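PDB 3BXP: putative lipase/esterase, which probably hydrolyses carboxylic ester bonds, as a putative carboxylesterase or lipase of the alpha/beta-hydrolase clan. Local coordinates for residues B[196-201]-B[205-210]; B[227-232]-B[256-261]. All coordinates share one frame; numbering follows the deposited sequence.

Contact 1 (B[196-201]-B[205-210]). With PGR (R-1,2-propanediol), chain K.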
loop_
_atom_site.group_PDB
_atom_site.type_symbol
_atom_site.label_atom_id
_atom_site.label_comp_id
_atom_site.label_asym_id
_atom_site.label_seq_id
_atom_site.Cartn_x
_atom_site.Cartn_y
_atom_site.Cartn_z
ATOM N N VAL B 196 4.005 0.064 6.773
ATOM C CA VAL B 196 2.695 0.569 7.168
ATOM C C VAL B 196 1.611 -0.289 6.493
ATOM O O VAL B 196 1.687 -0.616 5.305
ATOM C CB VAL B 196 2.553 2.049 6.736
ATOM C CG1 VAL B 196 1.238 2.684 7.166
ATOM C CG2 VAL B 196 3.721 2.911 7.188
ATOM N N TRP B 197 0.612 -0.656 7.256
ATOM C CA TRP B 197 -0.583 -1.361 6.708
ATOM C C TRP B 197 -1.843 -0.863 7.354
ATOM O O TRP B 197 -1.851 -0.369 8.497
ATOM C CB TRP B 197 -0.472 -2.892 6.808
ATOM C CG TRP B 197 -0.634 -3.417 8.172
ATOM C CD1 TRP B 197 0.349 -3.530 9.124
ATOM C CD2 TRP B 197 -1.845 -3.877 8.798
ATOM N NE1 TRP B 197 -0.162 -4.036 10.269
ATOM C CE2 TRP B 197 -1.514 -4.250 10.107
ATOM C CE3 TRP B 197 -3.174 -3.970 8.398
ATOM C CZ2 TRP B 197 -2.464 -4.748 10.993
ATOM C CZ3 TRP B 197 -4.108 -4.492 9.285
ATOM C CH2 TRP B 197 -3.746 -4.865 10.560
ATOM N N GLN B 198 -2.924 -0.955 6.598
ATOM C CA GLN B 198 -4.241 -0.641 7.131
ATOM C C GLN B 198 -5.271 -1.297 6.269
ATOM O O GLN B 198 -4.971 -1.770 5.200
ATOM C CB GLN B 198 -4.454 0.871 7.173
ATOM C CG GLN B 198 -5.767 1.330 7.822
ATOM C CD GLN B 198 -5.731 2.786 8.270
ATOM O OE1 GLN B 198 -4.917 3.578 7.789
ATOM N NE2 GLN B 198 -6.653 3.158 9.142
ATOM N N THR B 199 -6.516 -1.307 6.709
ATOM C CA THR B 199 -7.583 -1.733 5.780
ATOM C C THR B 199 -8.319 -0.568 5.200
ATOM O O THR B 199 -8.482 0.457 5.834
ATOM C CB THR B 199 -8.586 -2.697 6.409
ATOM O OG1 THR B 199 -9.355 -2.015 7.414
ATOM C CG2 THR B 199 -7.871 -3.894 7.013
ATOM N N ALA B 200 -8.741 -0.740 3.948
ATOM C CA ALA B 200 -9.316 0.368 3.184
ATOM C C ALA B 200 -10.638 0.813 3.807
ATOM O O ALA B 200 -11.028 1.988 3.705
ATOM C CB ALA B 200 -9.530 -0.046 1.709
ATOM N N THR B 201 -11.279 -0.153 4.455
ATOM C CA THR B 201 -12.657 -0.051 4.947
ATOM C C THR B 201 -12.729 0.290 6.445
ATOM O O THR B 201 -13.806 0.277 7.033
ATOM C CB THR B 201 -13.434 -1.399 4.764
ATOM O OG1 THR B 201 -12.789 -2.449 5.516
ATOM C CG2 THR B 201 -13.540 -1.806 3.305
ATOM N N VAL B 205 -10.230 3.940 12.648
ATOM C CA VAL B 205 -9.121 4.851 12.345
ATOM C C VAL B 205 -9.230 5.241 10.878
ATOM O O VAL B 205 -9.089 4.402 9.973
ATOM C CB VAL B 205 -7.706 4.186 12.578
ATOM C CG1 VAL B 205 -6.535 5.161 12.269
ATOM C CG2 VAL B 205 -7.546 3.667 13.976
ATOM N N PRO B 206 -9.497 6.510 10.622
ATOM C CA PRO B 206 -9.616 6.966 9.219
ATOM C C PRO B 206 -8.356 6.658 8.406
ATOM O O PRO B 206 -7.245 6.985 8.859
ATOM C CB PRO B 206 -9.771 8.491 9.358
ATOM C CG PRO B 206 -10.311 8.706 10.775
ATOM C CD PRO B 206 -9.701 7.602 11.600
ATOM N N PRO B 207 -8.501 6.041 7.216
ATOM C CA PRO B 207 -7.334 5.639 6.444
ATOM C C PRO B 207 -6.471 6.794 5.959
ATOM O O PRO B 207 -5.297 6.594 5.644
ATOM C CB PRO B 207 -7.933 4.846 5.276
ATOM C CG PRO B 207 -9.149 4.341 5.765
ATOM C CD PRO B 207 -9.711 5.407 6.673
ATOM N N ILE B 208 -7.033 8.008 5.963
ATOM C CA ILE B 208 -6.256 9.159 5.564
ATOM C C ILE B 208 -5.010 9.302 6.433
ATOM O O ILE B 208 -4.018 9.941 6.052
ATOM C CB ILE B 208 -7.107 10.448 5.640
ATOM C CG1 ILE B 208 -6.444 11.574 4.866
ATOM C CG2 ILE B 208 -7.394 10.784 7.054
ATOM C CD1 ILE B 208 -6.319 11.368 3.332
ATOM N N ASN B 209 -5.051 8.746 7.627
ATOM C CA ASN B 209 -3.918 8.817 8.531
ATOM C C ASN B 209 -2.698 8.128 7.916
ATOM O O ASN B 209 -1.597 8.657 7.886
ATOM C CB ASN B 209 -4.263 8.152 9.875
ATOM C CG ASN B 209 -5.060 9.074 10.803
ATOM O OD1 ASN B 209 -4.505 9.955 11.413
ATOM N ND2 ASN B 209 -6.367 8.785 10.964
ATOM N N SER B 210 -2.869 6.883 7.488
ATOM C CA SER B 210 -1.705 6.175 6.950
ATOM C C SER B 210 -1.246 6.820 5.633
ATOM O O SER B 210 -0.055 6.847 5.340
ATOM C CB SER B 210 -1.958 4.666 6.821
ATOM O OG SER B 210 -3.093 4.386 6.015
HETATM C C1 PGR K . -9.876 8.058 4.038
HETATM C C2 PGR K . -10.284 9.045 2.937
HETATM C C3 PGR K . -11.807 9.181 2.850
HETATM O O1 PGR K . -9.947 8.554 5.410
HETATM O O2 PGR K . -9.737 10.380 3.037
#
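Strand 196-199 with its outgoing turn runs alongside segment 205-210, the CA atoms of Ala200 and Pro207 lying 6.5 Å apart and those of Val196 and Ser210 7.1 Å. The two segments form the first half of a beta-alpha-beta crossover of an alpha/beta-hydrolase sheet, strand 194-199 leading through helix 208-219 to strand 224-229. Gln198 carries the buried polar link. Its CG stands trans to the backbone N (chi1 -175°) and the chain stays extended beyond it, which brings the amide to segment 205-210. Ser210 OG donates to Gln198 OE1 at 2.7 Å, in the carbonyl plane with a C=O...donor angle of 155°; the same hydroxyl is also hydrogen-bonded to Tyr226 OH. On the other branch, Gln198 NE2 is bonded to Asp202 OD2 in the intervening turn, the region where this fold usually carries the acid of its catalytic triad. A leucine in place of Gln198 would probably leave Ser210 OG without its amide acceptor and Asp202 without this donor, loosening the turn against the helix. Van der Waals packing completes the contact: Val196 CG1 meets Ser210 CB at 3.8 Å, and Pro207 CG rests against the carbonyl oxygen Ala200 O at 3.6 Å. Leu218 of the second subunit packs on both Ala200 and Pro207. A propanediol, probably from the crystallisation liquor, takes a weak bond from Ile208 N on its O1 and also bonds Gln215 NE2 of that subunit. Within segment 205-210, Pro206 O accepts two donors, Asn209 N at 3.1 Å and, on a lone pair, Asn209 ND2 at 2.9 Å.

Contact 2 (B[227-232]-B[256-261]). With PGR (R-1,2-propanediol), chain D.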
loop_
_atom_site.group_PDB
_atom_site.type_symbol
_atom_site.label_atom_id
_atom_site.label_comp_id
_atom_site.label_asym_id
_atom_site.label_seq_id
_atom_site.Cartn_x
_atom_site.Cartn_y
_atom_site.Cartn_z
ATOM N N HIS B 227 0.735 -1.176 2.670
ATOM C CA HIS B 227 -0.297 -2.120 2.237
ATOM C C HIS B 227 -1.615 -1.740 2.762
ATOM O O HIS B 227 -1.885 -1.903 3.950
ATOM C CB HIS B 227 0.076 -3.547 2.663
ATOM C CG HIS B 227 1.350 -4.021 2.060
ATOM N ND1 HIS B 227 1.423 -4.577 0.801
ATOM C CD2 HIS B 227 2.619 -3.974 2.520
ATOM C CE1 HIS B 227 2.685 -4.877 0.528
ATOM N NE2 HIS B 227 3.433 -4.511 1.549
ATOM N N LEU B 228 -2.443 -1.220 1.858
ATOM C CA LEU B 228 -3.829 -0.930 2.159
ATOM C C LEU B 228 -4.742 -2.033 1.588
ATOM O O LEU B 228 -4.973 -2.135 0.385
ATOM C CB LEU B 228 -4.182 0.440 1.576
ATOM C CG LEU B 228 -5.557 1.004 1.933
ATOM C CD1 LEU B 228 -5.562 1.436 3.404
ATOM C CD2 LEU B 228 -5.783 2.183 1.011
ATOM N N PHE B 229 -5.177 -2.920 2.469
ATOM C CA PHE B 229 -5.880 -4.119 2.046
ATOM C C PHE B 229 -7.295 -3.758 1.652
ATOM O O PHE B 229 -7.926 -2.896 2.269
ATOM C CB PHE B 229 -5.916 -5.186 3.166
ATOM C CG PHE B 229 -4.578 -5.721 3.520
ATOM C CD1 PHE B 229 -4.025 -6.760 2.787
ATOM C CD2 PHE B 229 -3.837 -5.181 4.560
ATOM C CE1 PHE B 229 -2.804 -7.223 3.094
ATOM C CE2 PHE B 229 -2.571 -5.699 4.860
ATOM C CZ PHE B 229 -2.074 -6.688 4.106
ATOM N N GLY B 230 -7.767 -4.422 0.611
ATOM C CA GLY B 230 -9.088 -4.153 0.063
ATOM C C GLY B 230 -10.200 -4.480 1.034
ATOM O O GLY B 230 -11.139 -3.688 1.221
ATOM N N SER B 231 -10.065 -5.653 1.637
ATOM C CA SER B 231 -11.084 -6.213 2.537
ATOM C C SER B 231 -10.712 -6.056 4.020
ATOM O O SER B 231 -9.551 -6.144 4.398
ATOM C CB SER B 231 -11.261 -7.703 2.246
ATOM O OG SER B 231 -12.109 -8.254 3.225
ATOM N N GLY B 232 -11.734 -5.860 4.856
ATOM C CA GLY B 232 -11.536 -5.662 6.298
ATOM C C GLY B 232 -11.053 -6.941 6.958
ATOM O O GLY B 232 -10.513 -6.921 8.075
ATOM N N ALA B 256 -2.644 -18.404 6.303
ATOM C CA ALA B 256 -2.361 -17.480 7.400
ATOM C C ALA B 256 -2.627 -16.046 6.938
ATOM O O ALA B 256 -2.626 -15.765 5.733
ATOM C CB ALA B 256 -0.913 -17.648 7.867
ATOM N N ALA B 257 -2.909 -15.172 7.898
ATOM C CA ALA B 257 -3.080 -13.750 7.627
ATOM C C ALA B 257 -1.935 -13.249 6.754
ATOM O O ALA B 257 -0.765 -13.697 6.889
ATOM C CB ALA B 257 -3.169 -12.937 8.940
ATOM N N ILE B 258 -2.286 -12.332 5.841
ATOM C CA ILE B 258 -1.312 -11.833 4.875
ATOM C C ILE B 258 -0.305 -10.865 5.529
ATOM O O ILE B 258 0.867 -10.897 5.235
ATOM C CB ILE B 258 -2.011 -11.121 3.663
ATOM C CG1 ILE B 258 -2.875 -12.086 2.855
ATOM C CG2 ILE B 258 -0.999 -10.511 2.736
ATOM C CD1 ILE B 258 -3.882 -11.342 1.909
ATOM N N TRP B 259 -0.759 -9.972 6.400
ATOM C CA TRP B 259 0.076 -8.820 6.709
ATOM C C TRP B 259 1.361 -9.211 7.474
ATOM O O TRP B 259 2.404 -8.654 7.200
ATOM C CB TRP B 259 -0.731 -7.675 7.370
ATOM C CG TRP B 259 -0.855 -7.709 8.837
ATOM C CD1 TRP B 259 -1.951 -8.095 9.558
ATOM C CD2 TRP B 259 0.155 -7.348 9.788
ATOM N NE1 TRP B 259 -1.666 -7.996 10.919
ATOM C CE2 TRP B 259 -0.395 -7.515 11.072
ATOM C CE3 TRP B 259 1.456 -6.869 9.677
ATOM C CZ2 TRP B 259 0.326 -7.243 12.218
ATOM C CZ3 TRP B 259 2.164 -6.567 10.831
ATOM C CH2 TRP B 259 1.599 -6.788 12.069
ATOM N N PRO B 260 1.296 -10.192 8.395
ATOM C CA PRO B 260 2.504 -10.544 9.118
ATOM C C PRO B 260 3.524 -11.149 8.209
ATOM O O PRO B 260 4.712 -10.906 8.383
ATOM C CB PRO B 260 1.996 -11.577 10.133
ATOM C CG PRO B 260 0.661 -11.186 10.393
ATOM C CD PRO B 260 0.138 -10.819 9.037
ATOM N N GLN B 261 3.049 -11.860 7.191
ATOM C CA GLN B 261 3.934 -12.522 6.213
ATOM C C GLN B 261 4.698 -11.458 5.417
ATOM O O GLN B 261 5.914 -11.544 5.201
ATOM C CB GLN B 261 3.122 -13.400 5.284
ATOM C CG GLN B 261 2.365 -14.525 5.942
ATOM C CD GLN B 261 1.745 -15.445 4.912
ATOM O OE1 GLN B 261 2.465 -16.037 4.100
ATOM N NE2 GLN B 261 0.405 -15.542 4.907
HETATM C C1 PGR D . -7.266 -8.150 -0.907
HETATM C C2 PGR D . -5.827 -7.666 -0.668
HETATM C C3 PGR D . -4.879 -8.242 -1.691
HETATM O O1 PGR D . -8.176 -7.177 -0.387
HETATM O O2 PGR D . -5.702 -6.232 -0.644
#
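Phe229, at the end of strand 224-229, meets the first turn of helix 258-269 through purely apolar contacts. Ile258 CG2 comes to the edge of the phenyl ring, near its plane, 3.8 Å from Phe229 CE1. Of the Trp259 side chain it is CB that approaches the far end of the ring, obliquely, 3.7 Å from Phe229 CZ; the two side chains cross at about a right angle. Because Trp259 CG lies between its backbone N and carbonyl carbon (chi1 88°), the indole leads away from Phe229, with Pro260 CD 3.3 Å above one face. Two further aromatic neighbours meet the phenyl ring: His234 at a shallow angle between the planes, and His227 of the second subunit edge-to-face. Hydrogen bonds lie beyond this apolar patch. Gly230 N donates almost straight to O2 of a propanediol at 3.0 Å (166°), and Ser231 N to its O1 at 3.2 Å; the diol, probably from the crystallisation liquor, also binds His227 NE2 and Glu269 OE1 of the second subunit. Within segment 256-261, Gln261 NE2 folds back to Ala257 O at 2.9 Å, from above the carbonyl plane. Packing of the last strand against the C-terminal helix is characteristic of the alpha/beta-hydrolase fold, in which the loop between them usually bears the catalytic histidine, a place consistent with that of His234.

Both contacts are mostly buried and sit at the same end of the sheet, on neighbouring parallel strands, their centres 12 Å apart. Contact 1 joins strand 194-199 to the helix that follows it directly; contact 2 joins the next strand, outermost in the chain, to the C-terminal helix, after a connection that is partly unmodelled. The first relies on a buried amide and hydroxyl, the second on hydrocarbon and aromatic packing. Backbone bonds tie them together, among them Val196 O with His227 N, and the stacked rings of Trp197 and Trp259 bridge them. Each touches the second subunit, but contact 2 more extensively: strand 224-229 pairs antiparallel with a strand of that subunit, continuing the sheet.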